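Local coordinates for carboxylesterase (Ferroplasma acidiphilum, PDB 3WJ2), which probably hydrolyses carboxylic esters, as an alpha/beta-hydrolase carboxylesterase of an acid-loving archaeon, at residues I15-P29 / N202-M216. Sequence-based numbering, arbitrary orientation.
Sequences IELSKSAGDMTKIEP and NYVLTGKMIRYFGNM
Lys19 lays its aliphatic chain over one face of the Tyr203 ring, a CH-pi contact in which Lys19 CB stands 3.8 Å from the ring centroid; the two side chains run alongside each other in the same direction. The Tyr212 ring carries Met216 CE over one face, toward the rim, and meets the carbonyl oxygens of Thr25 and Ile27 at its edge, with Phe213 CD1 also at the edge, in its plane. In this alpha/beta-hydrolase fold, helix 12-20 packs on the loop at 202-204, and the segment that runs on to helix 29-43 lies along helix 207-217. Beyond Tyr203, Val204 CG2 packs on Ile15 CG1 at 3.8 Å.

In the middle, Asp23 works through both carboxylate oxygens. OD1 closes an Asx turn by accepting from Thr25 N, and the syn lone pair of Asp23 OD1 takes Thr25 OG1 at 2.5 Å. Asp23 OD2 forms a salt bridge with Lys208 NZ at 2.7 Å, the ammonium arriving from above the carboxylate plane, 41° out of it. Thr25 OG1 sits between its backbone N and carbonyl carbon (chi1 59°), which turns it to Asp23 and leaves CG2 directed at Met209 SD and the backbone of Lys208.

Farther along, Tyr212 reaches past Thr25 to the loop, with Leu32 and Leu88 also against its side chain. Tyr212 OH donates to Ile27 O at 2.8 Å, tilted 34° from the carbonyl plane. A phenylalanine here would probably leave the Ile27 carbonyl without its hydroxyl partner. Pro29, at the start of helix 29-43, rests its CG 3.8 Å from Met216 CE, the two side chains crossing nearly at right angles.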
loop_
_atom_site.group_PDB
_atom_site.type_symbol
_atom_site.label_atom_id
_atom_site.label_comp_id
_atom_site.label_asym_id
_atom_site.label_seq_id
_atom_site.Cartn_x
_atom_site.Cartn_y
_atom_site.Cartn_z
ATOM N N ILE B 15 1.315 20.244 11.857
ATOM C CA ILE B 15 0.986 19.073 12.597
ATOM C C ILE B 15 1.041 19.340 14.111
ATOM O O ILE B 15 0.116 19.013 14.840
ATOM C CB ILE B 15 1.872 17.888 12.152
ATOM C CG1 ILE B 15 1.574 17.613 10.657
ATOM C CG2 ILE B 15 1.683 16.714 13.069
ATOM C CD1 ILE B 15 2.414 16.341 10.094
ATOM N N GLU B 16 2.101 20.032 14.498
ATOM C CA GLU B 16 2.252 20.392 15.958
ATOM C C GLU B 16 1.148 21.337 16.401
ATOM O O GLU B 16 0.623 21.192 17.496
ATOM C CB GLU B 16 3.608 21.051 16.193
ATOM C CG GLU B 16 4.833 20.096 16.062
ATOM C CD GLU B 16 4.994 19.069 17.196
ATOM O OE1 GLU B 16 4.280 19.097 18.227
ATOM O OE2 GLU B 16 5.880 18.211 17.041
ATOM N N LEU B 17 0.790 22.295 15.581
ATOM C CA LEU B 17 -0.232 23.300 15.913
ATOM C C LEU B 17 -1.593 22.651 15.997
ATOM O O LEU B 17 -2.407 22.915 16.939
ATOM C CB LEU B 17 -0.300 24.363 14.809
ATOM C CG LEU B 17 -1.383 25.454 14.922
ATOM C CD1 LEU B 17 -1.090 26.443 16.108
ATOM C CD2 LEU B 17 -1.496 26.187 13.546
ATOM N N SER B 18 -1.869 21.749 15.033
ATOM C CA SER B 18 -3.056 20.946 15.110
ATOM C C SER B 18 -3.159 20.112 16.410
ATOM O O SER B 18 -4.246 20.052 17.044
ATOM C CB SER B 18 -3.171 20.044 13.877
ATOM O OG SER B 18 -4.160 19.125 14.236
ATOM N N LYS B 19 -2.056 19.468 16.820
ATOM C CA LYS B 19 -2.001 18.738 18.085
ATOM C C LYS B 19 -2.290 19.685 19.304
ATOM O O LYS B 19 -3.017 19.333 20.254
ATOM C CB LYS B 19 -0.608 18.100 18.152
ATOM C CG LYS B 19 -0.241 17.404 19.466
ATOM C CD LYS B 19 1.306 17.044 19.504
ATOM C CE LYS B 19 1.613 15.949 20.574
ATOM N NZ LYS B 19 1.372 16.389 21.979
ATOM N N SER B 20 -1.747 20.875 19.211
ATOM C CA SER B 20 -1.862 21.783 20.380
ATOM C C SER B 20 -3.312 22.254 20.602
ATOM O O SER B 20 -3.687 22.699 21.724
ATOM C CB SER B 20 -0.892 22.915 20.232
ATOM O OG SER B 20 -1.345 23.859 19.337
ATOM N N ALA B 21 -4.153 22.201 19.560
ATOM C CA ALA B 21 -5.506 22.692 19.738
ATOM C C ALA B 21 -6.415 21.685 20.403
ATOM O O ALA B 21 -7.489 22.055 20.818
ATOM C CB ALA B 21 -6.120 23.202 18.328
ATOM N N GLY B 22 -5.989 20.407 20.443
ATOM C CA GLY B 22 -6.686 19.323 21.118
ATOM C C GLY B 22 -7.892 18.911 20.275
ATOM O O GLY B 22 -8.004 19.323 19.130
ATOM N N ASP B 23 -8.783 18.172 20.922
ATOM C CA ASP B 23 -10.000 17.605 20.325
ATOM C C ASP B 23 -11.105 18.643 20.251
ATOM O O ASP B 23 -11.690 19.012 21.249
ATOM C CB ASP B 23 -10.419 16.452 21.224
ATOM C CG ASP B 23 -11.663 15.702 20.738
ATOM O OD1 ASP B 23 -12.335 16.141 19.793
ATOM O OD2 ASP B 23 -11.978 14.672 21.383
ATOM N N MET B 24 -11.362 19.163 19.065
ATOM C CA MET B 24 -12.401 20.191 18.943
ATOM C C MET B 24 -13.806 19.678 18.564
ATOM O O MET B 24 -14.704 20.461 18.246
ATOM C CB MET B 24 -11.889 21.273 18.033
ATOM C CG MET B 24 -10.897 22.107 18.832
ATOM S SD MET B 24 -10.298 23.509 17.958
ATOM C CE MET B 24 -9.580 22.702 16.472
ATOM N N THR B 25 -14.013 18.374 18.728
ATOM C CA THR B 25 -15.295 17.779 18.357
ATOM C C THR B 25 -16.413 18.019 19.342
ATOM O O THR B 25 -17.561 17.790 19.016
ATOM C CB THR B 25 -15.193 16.254 18.029
ATOM O OG1 THR B 25 -14.685 15.560 19.167
ATOM C CG2 THR B 25 -14.288 16.012 16.884
ATOM N N LYS B 26 -16.115 18.502 20.546
ATOM C CA LYS B 26 -17.197 18.905 21.436
ATOM C C LYS B 26 -17.396 20.428 21.468
ATOM O O LYS B 26 -18.185 20.932 22.298
ATOM C CB LYS B 26 -16.970 18.325 22.848
ATOM C CG LYS B 26 -17.218 16.806 22.953
ATOM C CD LYS B 26 -18.718 16.441 22.783
ATOM C CE LYS B 26 -18.957 14.963 23.125
ATOM N NZ LYS B 26 -17.936 14.080 22.461
ATOM N N ILE B 27 -16.704 21.140 20.566
ATOM C CA ILE B 27 -16.877 22.623 20.374
ATOM C C ILE B 27 -18.138 22.873 19.551
ATOM O O ILE B 27 -18.432 22.103 18.606
ATOM C CB ILE B 27 -15.605 23.270 19.747
ATOM C CG1 ILE B 27 -14.332 23.072 20.609
ATOM C CG2 ILE B 27 -15.800 24.770 19.453
ATOM C CD1 ILE B 27 -14.588 23.302 22.103
ATOM N N GLU B 28 -18.907 23.892 19.916
ATOM C CA GLU B 28 -20.112 24.275 19.180
ATOM C C GLU B 28 -19.697 24.807 17.817
ATOM O O GLU B 28 -18.650 25.486 17.706
ATOM C CB GLU B 28 -20.942 25.309 19.939
ATOM C CG GLU B 28 -21.630 24.702 21.223
ATOM C CD GLU B 28 -22.551 23.496 20.910
ATOM O OE1 GLU B 28 -23.365 23.581 19.954
ATOM O OE2 GLU B 28 -22.459 22.452 21.634
ATOM N N PRO B 29 -20.440 24.435 16.759
ATOM C CA PRO B 29 -19.938 24.815 15.412
ATOM C C PRO B 29 -19.663 26.284 15.182
ATOM O O PRO B 29 -18.649 26.603 14.536
ATOM C CB PRO B 29 -21.030 24.331 14.453
ATOM C CG PRO B 29 -21.991 23.565 15.308
ATOM C CD PRO B 29 -21.595 23.524 16.716
ATOM N N ASN B 202 -3.038 11.417 12.976
ATOM C CA ASN B 202 -1.845 12.253 13.102
ATOM C C ASN B 202 -2.176 13.747 13.069
ATOM O O ASN B 202 -1.505 14.534 12.388
ATOM C CB ASN B 202 -0.743 11.883 12.096
ATOM C CG ASN B 202 0.688 12.110 12.686
ATOM O OD1 ASN B 202 0.859 12.160 13.924
ATOM N ND2 ASN B 202 1.700 12.254 11.814
ATOM N N TYR B 203 -3.244 14.101 13.801
ATOM C CA TYR B 203 -3.697 15.500 14.130
ATOM C C TYR B 203 -4.366 16.456 13.121
ATOM O O TYR B 203 -5.303 17.179 13.573
ATOM C CB TYR B 203 -2.676 16.256 15.024
ATOM C CG TYR B 203 -2.183 15.419 16.202
ATOM C CD1 TYR B 203 -2.959 15.242 17.366
ATOM C CD2 TYR B 203 -0.934 14.788 16.139
ATOM C CE1 TYR B 203 -2.483 14.431 18.447
ATOM C CE2 TYR B 203 -0.461 14.002 17.180
ATOM C CZ TYR B 203 -1.226 13.818 18.326
ATOM O OH TYR B 203 -0.676 13.030 19.319
ATOM N N VAL B 204 -3.953 16.538 11.823
ATOM C CA VAL B 204 -4.469 17.661 10.989
ATOM C C VAL B 204 -5.887 17.402 10.519
ATOM O O VAL B 204 -6.765 18.101 10.867
ATOM C CB VAL B 204 -3.572 18.223 9.839
ATOM C CG1 VAL B 204 -4.180 19.525 9.295
ATOM C CG2 VAL B 204 -2.142 18.498 10.305
ATOM N N LEU B 205 -6.145 16.378 9.737
ATOM C CA LEU B 205 -7.564 16.031 9.553
ATOM C C LEU B 205 -7.753 14.702 10.189
ATOM O O LEU B 205 -7.221 13.715 9.695
ATOM C CB LEU B 205 -7.909 16.012 8.076
ATOM C CG LEU B 205 -9.269 15.461 7.686
ATOM C CD1 LEU B 205 -10.398 16.349 8.322
ATOM C CD2 LEU B 205 -9.337 15.362 6.144
ATOM N N THR B 206 -8.442 14.606 11.320
ATOM C CA THR B 206 -8.579 13.381 12.001
ATOM C C THR B 206 -9.865 12.646 11.628
ATOM O O THR B 206 -10.790 13.273 11.109
ATOM C CB THR B 206 -8.627 13.566 13.537
ATOM O OG1 THR B 206 -9.740 14.403 13.885
ATOM C CG2 THR B 206 -7.428 14.317 14.038
ATOM N N GLY B 207 -9.937 11.369 11.993
ATOM C CA GLY B 207 -11.173 10.564 11.857
ATOM C C GLY B 207 -12.382 11.140 12.577
ATOM O O GLY B 207 -13.506 11.257 12.020
ATOM N N LYS B 208 -12.154 11.572 13.803
ATOM C CA LYS B 208 -13.194 12.183 14.632
ATOM C C LYS B 208 -13.689 13.465 14.003
ATOM O O LYS B 208 -14.887 13.681 13.978
ATOM C CB LYS B 208 -12.711 12.485 16.028
ATOM C CG LYS B 208 -12.600 11.188 16.841
ATOM C CD LYS B 208 -11.907 11.522 18.154
ATOM C CE LYS B 208 -12.953 12.075 19.099
ATOM N NZ LYS B 208 -12.394 12.157 20.464
ATOM N N MET B 209 -12.771 14.263 13.467
ATOM C CA MET B 209 -13.270 15.510 12.801
ATOM C C MET B 209 -14.023 15.220 11.505
ATOM O O MET B 209 -15.005 15.939 11.177
ATOM C CB MET B 209 -12.110 16.479 12.544
ATOM C CG MET B 209 -11.756 17.142 13.860
ATOM S SD MET B 209 -13.221 17.989 14.697
ATOM C CE MET B 209 -13.616 19.216 13.413
ATOM N N ILE B 210 -13.554 14.226 10.712
ATOM C CA ILE B 210 -14.270 13.888 9.486
ATOM C C ILE B 210 -15.712 13.547 9.870
ATOM O O ILE B 210 -16.652 13.967 9.188
ATOM C CB ILE B 210 -13.587 12.723 8.745
ATOM C CG1 ILE B 210 -12.297 13.218 8.140
ATOM C CG2 ILE B 210 -14.499 12.175 7.603
ATOM C CD1 ILE B 210 -11.313 12.027 7.592
ATOM N N ARG B 211 -15.866 12.773 10.936
ATOM C CA ARG B 211 -17.254 12.440 11.392
ATOM C C ARG B 211 -18.057 13.633 11.837
ATOM O O ARG B 211 -19.259 13.740 11.513
ATOM C CB ARG B 211 -17.277 11.298 12.444
ATOM C CG ARG B 211 -16.749 10.000 11.702
ATOM C CD ARG B 211 -16.945 8.660 12.512
ATOM N NE ARG B 211 -15.987 7.584 12.167
ATOM C CZ ARG B 211 -14.836 7.374 12.825
ATOM N NH1 ARG B 211 -14.505 8.167 13.846
ATOM N NH2 ARG B 211 -14.004 6.378 12.491
ATOM N N TYR B 212 -17.407 14.535 12.559
ATOM C CA TYR B 212 -18.035 15.730 13.099
ATOM C C TYR B 212 -18.525 16.548 11.900
ATOM O O TYR B 212 -19.704 16.911 11.881
ATOM C CB TYR B 212 -17.004 16.541 13.942
ATOM C CG TYR B 212 -17.407 17.947 14.423
ATOM C CD1 TYR B 212 -17.798 18.155 15.735
ATOM C CD2 TYR B 212 -17.363 19.049 13.577
ATOM C CE1 TYR B 212 -18.088 19.415 16.228
ATOM C CE2 TYR B 212 -17.779 20.290 14.013
ATOM C CZ TYR B 212 -18.116 20.477 15.352
ATOM O OH TYR B 212 -18.370 21.738 15.806
ATOM N N PHE B 213 -17.685 16.771 10.902
ATOM C CA PHE B 213 -18.134 17.529 9.712
ATOM C C PHE B 213 -19.281 16.832 9.004
ATOM O O PHE B 213 -20.205 17.522 8.539
ATOM C CB PHE B 213 -16.995 17.760 8.738
ATOM C CG PHE B 213 -15.936 18.713 9.275
ATOM C CD1 PHE B 213 -16.319 19.892 9.854
ATOM C CD2 PHE B 213 -14.553 18.397 9.173
ATOM C CE1 PHE B 213 -15.375 20.826 10.407
ATOM C CE2 PHE B 213 -13.599 19.334 9.694
ATOM C CZ PHE B 213 -14.032 20.522 10.307
ATOM N N GLY B 214 -19.197 15.510 8.836
ATOM C CA GLY B 214 -20.246 14.849 8.064
ATOM C C GLY B 214 -21.519 14.912 8.837
ATOM O O GLY B 214 -22.583 15.045 8.262
ATOM N N ASN B 215 -21.470 14.769 10.158
ATOM C CA ASN B 215 -22.709 14.858 10.910
ATOM C C ASN B 215 -23.263 16.293 10.888
ATOM O O ASN B 215 -24.494 16.438 10.953
ATOM C CB ASN B 215 -22.502 14.411 12.358
ATOM C CG ASN B 215 -22.346 12.870 12.502
ATOM O OD1 ASN B 215 -22.668 12.089 11.603
ATOM N ND2 ASN B 215 -21.796 12.457 13.629
ATOM N N MET B 216 -22.411 17.333 10.863
ATOM C CA MET B 216 -22.939 18.674 10.794
ATOM C C MET B 216 -23.594 18.978 9.449
ATOM O O MET B 216 -24.579 19.726 9.386
ATOM C CB MET B 216 -21.897 19.788 11.062
ATOM C CG MET B 216 -21.266 19.819 12.487
ATOM S SD MET B 216 -22.565 20.137 13.727
ATOM C CE MET B 216 -21.638 19.826 15.219
#